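Side-chain contacts in glucanase (PDB 5GXX), which probably hydrolyses internal beta-1,4-glucosidic bonds in cellulose as an endoglucanase of the cellulosome, combining a family 9 catalytic domain with a cellulose-binding domain: residues F17-Q22 with E28-E33; V32-D37 with H380-Y385. The protein carries 1 engineered substitution. All coordinates share one frame; numbering follows the deposited sequence.

Contact 1: residues F17-Q22 with E28-E33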
loop_
_atom_site.group_PDB
_atom_site.type_symbol
_atom_site.label_atom_id
_atom_site.label_comp_id
_atom_site.label_asym_id
_atom_site.label_seq_id
_atom_site.Cartn_x
_atom_site.Cartn_y
_atom_site.Cartn_z
ATOM N N PHE A 17 5.757 10.646 41.315
ATOM C CA PHE A 17 4.959 10.834 40.101
ATOM C C PHE A 17 5.393 12.056 39.288
ATOM O O PHE A 17 5.542 11.946 38.064
ATOM C CB PHE A 17 3.460 10.874 40.444
ATOM C CG PHE A 17 2.593 11.323 39.293
ATOM C CD1 PHE A 17 2.294 10.479 38.231
ATOM C CD2 PHE A 17 2.077 12.606 39.284
ATOM C CE1 PHE A 17 1.487 10.892 37.167
ATOM C CE2 PHE A 17 1.221 13.035 38.245
ATOM C CZ PHE A 17 0.944 12.188 37.169
ATOM N N TYR A 18 5.593 13.199 39.949
ATOM C CA TYR A 18 5.960 14.403 39.200
ATOM C C TYR A 18 7.285 14.258 38.457
ATOM O O TYR A 18 7.458 14.840 37.380
ATOM C CB TYR A 18 5.939 15.640 40.092
ATOM C CG TYR A 18 4.526 15.977 40.496
ATOM C CD1 TYR A 18 3.696 16.700 39.639
ATOM C CD2 TYR A 18 3.994 15.517 41.703
ATOM C CE1 TYR A 18 2.377 16.959 39.973
ATOM C CE2 TYR A 18 2.679 15.788 42.057
ATOM C CZ TYR A 18 1.881 16.506 41.185
ATOM O OH TYR A 18 0.585 16.820 41.521
ATOM N N GLU A 19 8.224 13.467 38.976
ATOM C CA GLU A 19 9.465 13.221 38.228
ATOM C C GLU A 19 9.231 12.410 36.951
ATOM O O GLU A 19 9.953 12.541 35.958
ATOM C CB GLU A 19 10.496 12.527 39.117
ATOM C CG GLU A 19 10.981 13.492 40.186
ATOM C CD GLU A 19 11.898 12.873 41.236
ATOM O OE1 GLU A 19 12.725 12.009 40.919
ATOM O OE2 GLU A 19 11.764 13.290 42.399
ATOM N N CYS A 20 8.217 11.550 36.965
ATOM C CA CYS A 20 7.813 10.833 35.754
ATOM C C CYS A 20 7.248 11.781 34.683
ATOM O O CYS A 20 7.230 11.441 33.497
ATOM C CB CYS A 20 6.744 9.806 36.111
ATOM S SG CYS A 20 7.321 8.518 37.214
ATOM N N GLN A 21 6.795 12.958 35.113
ATOM C CA GLN A 21 6.135 13.918 34.228
ATOM C C GLN A 21 7.085 14.968 33.672
ATOM O O GLN A 21 6.672 15.824 32.881
ATOM C CB GLN A 21 5.012 14.643 34.972
ATOM C CG GLN A 21 3.912 13.731 35.503
ATOM C CD GLN A 21 3.176 13.013 34.397
ATOM O OE1 GLN A 21 3.497 11.880 34.072
ATOM N NE2 GLN A 21 2.231 13.704 33.763
ATOM N N GLN A 22 8.344 14.931 34.093
ATOM C CA GLN A 22 9.259 16.006 33.727
ATOM C C GLN A 22 9.628 16.043 32.250
ATOM O O GLN A 22 9.988 15.020 31.660
ATOM C CB GLN A 22 10.524 15.972 34.583
ATOM C CG GLN A 22 10.260 16.372 36.020
ATOM C CD GLN A 22 11.498 16.233 36.893
ATOM O OE1 GLN A 22 12.456 15.534 36.540
ATOM N NE2 GLN A 22 11.453 16.858 38.077
ATOM N N GLU A 28 19.462 16.701 37.382
ATOM C CA GLU A 28 20.423 15.655 37.727
ATOM C C GLU A 28 19.802 14.653 38.688
ATOM O O GLU A 28 20.162 13.474 38.681
ATOM C CB GLU A 28 21.724 16.232 38.324
ATOM C CG GLU A 28 21.544 17.155 39.552
ATOM C CD GLU A 28 21.531 16.461 40.932
ATOM O OE1 GLU A 28 21.839 15.249 41.063
ATOM O OE2 GLU A 28 21.197 17.139 41.931
ATOM N N TRP A 29 18.875 15.121 39.520
ATOM C CA TRP A 29 18.328 14.306 40.582
ATOM C C TRP A 29 17.084 13.497 40.192
ATOM O O TRP A 29 16.499 12.843 41.046
ATOM C CB TRP A 29 18.027 15.171 41.811
ATOM C CG TRP A 29 17.270 16.452 41.512
ATOM C CD1 TRP A 29 17.818 17.705 41.404
ATOM C CD2 TRP A 29 15.854 16.619 41.278
ATOM N NE1 TRP A 29 16.843 18.630 41.144
ATOM C CE2 TRP A 29 15.628 17.999 41.061
ATOM C CE3 TRP A 29 14.758 15.748 41.249
ATOM C CZ2 TRP A 29 14.352 18.519 40.798
ATOM C CZ3 TRP A 29 13.479 16.275 41.021
ATOM C CH2 TRP A 29 13.299 17.645 40.790
ATOM N N ASN A 30 16.669 13.549 38.927
ATOM C CA ASN A 30 15.524 12.741 38.496
ATOM C C ASN A 30 15.782 11.255 38.767
ATOM O O ASN A 30 16.828 10.727 38.369
ATOM C CB ASN A 30 15.329 12.940 36.993
ATOM C CG ASN A 30 14.134 12.176 36.454
ATOM O OD1 ASN A 30 14.249 11.001 36.138
ATOM N ND2 ASN A 30 12.992 12.844 36.331
ATOM N N ARG A 31 14.820 10.573 39.386
ATOM C CA ARG A 31 15.022 9.220 39.886
ATOM C C ARG A 31 14.390 8.162 38.995
ATOM O O ARG A 31 14.315 6.995 39.382
ATOM C CB ARG A 31 14.406 9.087 41.279
ATOM C CG ARG A 31 15.086 9.913 42.369
ATOM C CD ARG A 31 14.265 9.870 43.642
ATOM N NE ARG A 31 13.046 10.681 43.576
ATOM C CZ ARG A 31 12.097 10.686 44.503
ATOM N NH1 ARG A 31 12.188 9.889 45.568
ATOM N NH2 ARG A 31 11.048 11.484 44.342
ATOM N N VAL A 32 13.978 8.554 37.792
ATOM C CA VAL A 32 13.159 7.687 36.950
ATOM C C VAL A 32 14.005 7.091 35.825
ATOM O O VAL A 32 14.357 7.794 34.881
ATOM C CB VAL A 32 11.954 8.443 36.378
ATOM C CG1 VAL A 32 10.976 7.451 35.751
ATOM C CG2 VAL A 32 11.227 9.251 37.469
ATOM N N GLU A 33 14.319 5.799 35.916
ATOM C CA GLU A 33 15.301 5.165 35.034
ATOM C C GLU A 33 14.800 5.115 33.605
ATOM O O GLU A 33 15.611 5.097 32.672
ATOM C CB GLU A 33 15.644 3.745 35.513
ATOM C CG GLU A 33 14.475 2.784 35.485
ATOM C CD GLU A 33 14.895 1.383 35.881
ATOM O OE1 GLU A 33 15.897 0.890 35.317
ATOM O OE2 GLU A 33 14.230 0.777 36.743
#

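Contact 2: residues V32-D37 with H380-Y385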
loop_
_atom_site.group_PDB
_atom_site.type_symbol
_atom_site.label_atom_id
_atom_site.label_comp_id
_atom_site.label_asym_id
_atom_site.label_seq_id
_atom_site.Cartn_x
_atom_site.Cartn_y
_atom_site.Cartn_z
ATOM N N VAL A 32 13.978 8.554 37.792
ATOM C CA VAL A 32 13.159 7.687 36.950
ATOM C C VAL A 32 14.005 7.091 35.825
ATOM O O VAL A 32 14.357 7.794 34.881
ATOM C CB VAL A 32 11.954 8.443 36.378
ATOM C CG1 VAL A 32 10.976 7.451 35.751
ATOM C CG2 VAL A 32 11.227 9.251 37.469
ATOM N N GLU A 33 14.319 5.799 35.916
ATOM C CA GLU A 33 15.301 5.165 35.034
ATOM C C GLU A 33 14.800 5.115 33.605
ATOM O O GLU A 33 15.611 5.097 32.672
ATOM C CB GLU A 33 15.644 3.745 35.513
ATOM C CG GLU A 33 14.475 2.784 35.485
ATOM C CD GLU A 33 14.895 1.383 35.881
ATOM O OE1 GLU A 33 15.897 0.890 35.317
ATOM O OE2 GLU A 33 14.230 0.777 36.743
ATOM N N TRP A 34 13.479 5.111 33.442
ATOM C CA TRP A 34 12.866 5.071 32.110
ATOM C C TRP A 34 12.495 6.447 31.560
ATOM O O TRP A 34 11.730 6.531 30.588
ATOM C CB TRP A 34 11.631 4.172 32.136
ATOM C CG TRP A 34 10.667 4.414 33.275
ATOM C CD1 TRP A 34 10.731 3.883 34.536
ATOM C CD2 TRP A 34 9.497 5.248 33.250
ATOM N NE1 TRP A 34 9.665 4.323 35.286
ATOM C CE2 TRP A 34 8.881 5.142 34.519
ATOM C CE3 TRP A 34 8.885 6.037 32.265
ATOM C CZ2 TRP A 34 7.701 5.817 34.839
ATOM C CZ3 TRP A 34 7.700 6.710 32.583
ATOM C CH2 TRP A 34 7.128 6.597 33.866
ATOM N N ARG A 35 13.002 7.523 32.157
ATOM C CA ARG A 35 12.823 8.852 31.581
ATOM C C ARG A 35 14.177 9.465 31.251
ATOM O O ARG A 35 15.101 9.425 32.066
ATOM C CB ARG A 35 12.060 9.797 32.512
ATOM C CG ARG A 35 10.548 9.539 32.691
ATOM C CD ARG A 35 9.730 9.584 31.386
ATOM N NE ARG A 35 10.283 10.608 30.497
ATOM C CZ ARG A 35 10.179 11.915 30.734
ATOM N NH1 ARG A 35 9.427 12.379 31.734
ATOM N NH2 ARG A 35 10.813 12.785 29.944
ATOM N N GLY A 36 14.289 10.035 30.052
ATOM C CA GLY A 36 15.451 10.824 29.663
ATOM C C GLY A 36 14.982 12.193 29.200
ATOM O O GLY A 36 13.774 12.442 29.185
ATOM N N ASP A 37 15.915 13.050 28.772
ATOM C CA ASP A 37 15.583 14.339 28.158
ATOM C C ASP A 37 14.614 14.105 27.002
ATOM O O ASP A 37 14.769 13.164 26.207
ATOM C CB ASP A 37 16.836 15.049 27.624
ATOM C CG ASP A 37 17.733 15.574 28.724
ATOM O OD1 ASP A 37 17.316 15.638 29.898
ATOM O OD2 ASP A 37 18.896 15.919 28.412
ATOM N N HIS A 380 2.254 -2.843 30.997
ATOM C CA HIS A 380 3.139 -1.668 30.997
ATOM C C HIS A 380 4.576 -2.092 31.288
ATOM O O HIS A 380 4.849 -2.932 32.163
ATOM C CB HIS A 380 2.745 -0.671 32.089
ATOM C CG HIS A 380 1.599 0.210 31.709
ATOM N ND1 HIS A 380 0.615 -0.206 30.838
ATOM C CD2 HIS A 380 1.292 1.480 32.062
ATOM C CE1 HIS A 380 -0.272 0.763 30.693
ATOM N NE2 HIS A 380 0.116 1.796 31.421
ATOM N N ARG A 381 5.504 -1.456 30.580
ATOM C CA ARG A 381 6.920 -1.718 30.813
ATOM C C ARG A 381 7.479 -1.014 32.045
ATOM O O ARG A 381 8.499 -1.461 32.587
ATOM C CB ARG A 381 7.737 -1.404 29.560
ATOM C CG ARG A 381 7.414 -2.410 28.456
ATOM C CD ARG A 381 7.897 -1.933 27.085
ATOM N NE ARG A 381 9.149 -2.520 26.643
ATOM C CZ ARG A 381 9.798 -2.135 25.546
ATOM N NH1 ARG A 381 9.350 -1.125 24.809
ATOM N NH2 ARG A 381 10.935 -2.733 25.220
ATOM N N HIS A 382 6.798 0.040 32.499
ATOM C CA HIS A 382 7.263 0.851 33.629
ATOM C C HIS A 382 6.206 1.044 34.692
ATOM O O HIS A 382 5.019 0.971 34.397
ATOM C CB HIS A 382 7.758 2.216 33.159
ATOM C CG HIS A 382 8.639 2.115 31.956
ATOM N ND1 HIS A 382 9.839 1.437 31.989
ATOM C CD2 HIS A 382 8.461 2.527 30.678
ATOM C CE1 HIS A 382 10.364 1.441 30.774
ATOM N NE2 HIS A 382 9.566 2.124 29.967
ATOM N N VAL A 383 6.662 1.305 35.917
ATOM C CA VAL A 383 5.744 1.520 37.039
ATOM C C VAL A 383 5.585 3.012 37.273
ATOM O O VAL A 383 6.546 3.687 37.630
ATOM C CB VAL A 383 6.256 0.891 38.344
ATOM C CG1 VAL A 383 5.229 1.043 39.467
ATOM C CG2 VAL A 383 6.540 -0.577 38.108
ATOM N N LEU A 384 4.377 3.522 37.061
ATOM C CA LEU A 384 4.100 4.948 37.274
ATOM C C LEU A 384 3.783 5.204 38.759
ATOM O O LEU A 384 2.670 5.594 39.158
ATOM C CB LEU A 384 2.943 5.406 36.366
ATOM C CG LEU A 384 2.657 6.909 36.320
ATOM C CD1 LEU A 384 3.724 7.708 35.563
ATOM C CD2 LEU A 384 1.302 7.115 35.633
ATOM N N TYR A 385 4.800 5.022 39.593
ATOM C CA TYR A 385 4.571 5.098 41.031
ATOM C C TYR A 385 3.899 6.389 41.432
ATOM O O TYR A 385 4.299 7.507 41.035
ATOM C CB TYR A 385 5.862 5.000 41.856
ATOM C CG TYR A 385 6.486 3.629 41.918
ATOM C CD1 TYR A 385 5.955 2.632 42.745
ATOM C CD2 TYR A 385 7.630 3.345 41.179
ATOM C CE1 TYR A 385 6.548 1.378 42.814
ATOM C CE2 TYR A 385 8.228 2.089 41.252
ATOM C CZ TYR A 385 7.683 1.111 42.063
ATOM O OH TYR A 385 8.294 -0.122 42.114
HETATM O O HOH W 1 9.181 3.948 38.100
#

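Contact 1: residues F17-Q22 with E28-E33
The Trp29 ring and the Arg31 guanidinium both turn an edge to the carboxylate of Glu19. Glu19 OE2 lies near the plane of the indole, 3.7 Å from CZ3 of Trp29. The carboxylate stands almost upright to that ring, with the planes 81° apart. Gln22 NE2 approaches the indole obliquely, 3.4 Å from Trp29 CH2. Arg31 grips the carboxylate side-on with two nitrogens. Arg31 NE reaches the syn side of Glu19 OE1 at 3.0 Å. Arg31 NH2 meets Glu19 OE2 at 2.7 Å, from above the carboxylate plane. A bend at chi3 (-74°) brings the guanidinium back to Glu19. OE1 also accepts from the backbone N of Arg31, so it takes two donors. This salt bridge joins the C-terminal part of helix 7-20 to the loop that follows it, within the family 9 catalytic domain, which is an (alpha/alpha)6 barrel in this family. Asn91 of helix 85-101 also bonds to OE2, so the carboxylate ties a second helix to the loop. ND2 of Asn30 bridges two acceptors, Gln22 OE1 at 2.8 Å and the backbone O of Glu19 at 3.1 Å. The other amide atom, OD1, takes the backbone N of Val32 in an Asx turn. Beside these polar groups, CG2 of Val32 packs 3.7 Å from CB of Glu19 and also touches SG of Cys20.

Contact 2: residues V32-D37 with H380-Y385
Trp34 lies flat against His382, and the contact starts at its CB. That CB of Trp34 sits over the face of the imidazole, in a CH-pi contact 3.4 Å from the ring centroid of His382. A chi1 of 48° puts CG between the backbone N and the carbonyl carbon and lays the indole along the imidazole. Next comes CG of Trp34, 3.3 Å from CG of His382. Here the two rings form an offset stack. The five-membered ring of Trp34 and the imidazole are nearly parallel, with planes 7° apart and centroids 4.1 Å apart. The two side chains run in opposite directions. As a result CB of His382 lies over the indole in turn, 3.4 Å from the centroid of the Trp34 five-membered ring. Trp34 NE1 donates to a water in the ring plane at 2.9 Å. The water donates to the backbone O of Val383 at 2.7 Å and so links the indole to the 380-385 backbone. Further out, CZ2 also comes near Val383 O. At the tip, CD1 of Leu384 touches the ring edge, 4.0 Å from CH2 of Trp34. The other face of the indole carries CG1 of Val32, so the ring is packed from both sides. Trp34 itself is set in a type I turn from Val32 to Arg35. The imidazole is held at both nitrogens: ND1 bonds to Glu441 and NE2 to Ser472, which follows strand 460-469 of the C-terminal part. The stack thus lies in the catalytic domain where that part meets it. Neither segment is helical, but helix 7-20 touches Trp34 and Leu384 through Cys20, and short helix 364-367 touches both through Ala366.

From the N terminus, helix 7-20 runs out into a short loop. Contact 1 closes that loop, with only five residues between its segments. The chain then enters contact 2 at once, because the two contacts share Val32 and Glu33. They follow one another in sequence and do not nest. Contact 2 has 342 residues between its segments, most of the family 9 range, and brings the loop before helix 412-429 back to the N-terminal loop. Arg35 links the two directly: its NH1 probably bonds to the backbone O of Gln22 and of Cys20. Together they tie the end of helix 7-20 to both loops.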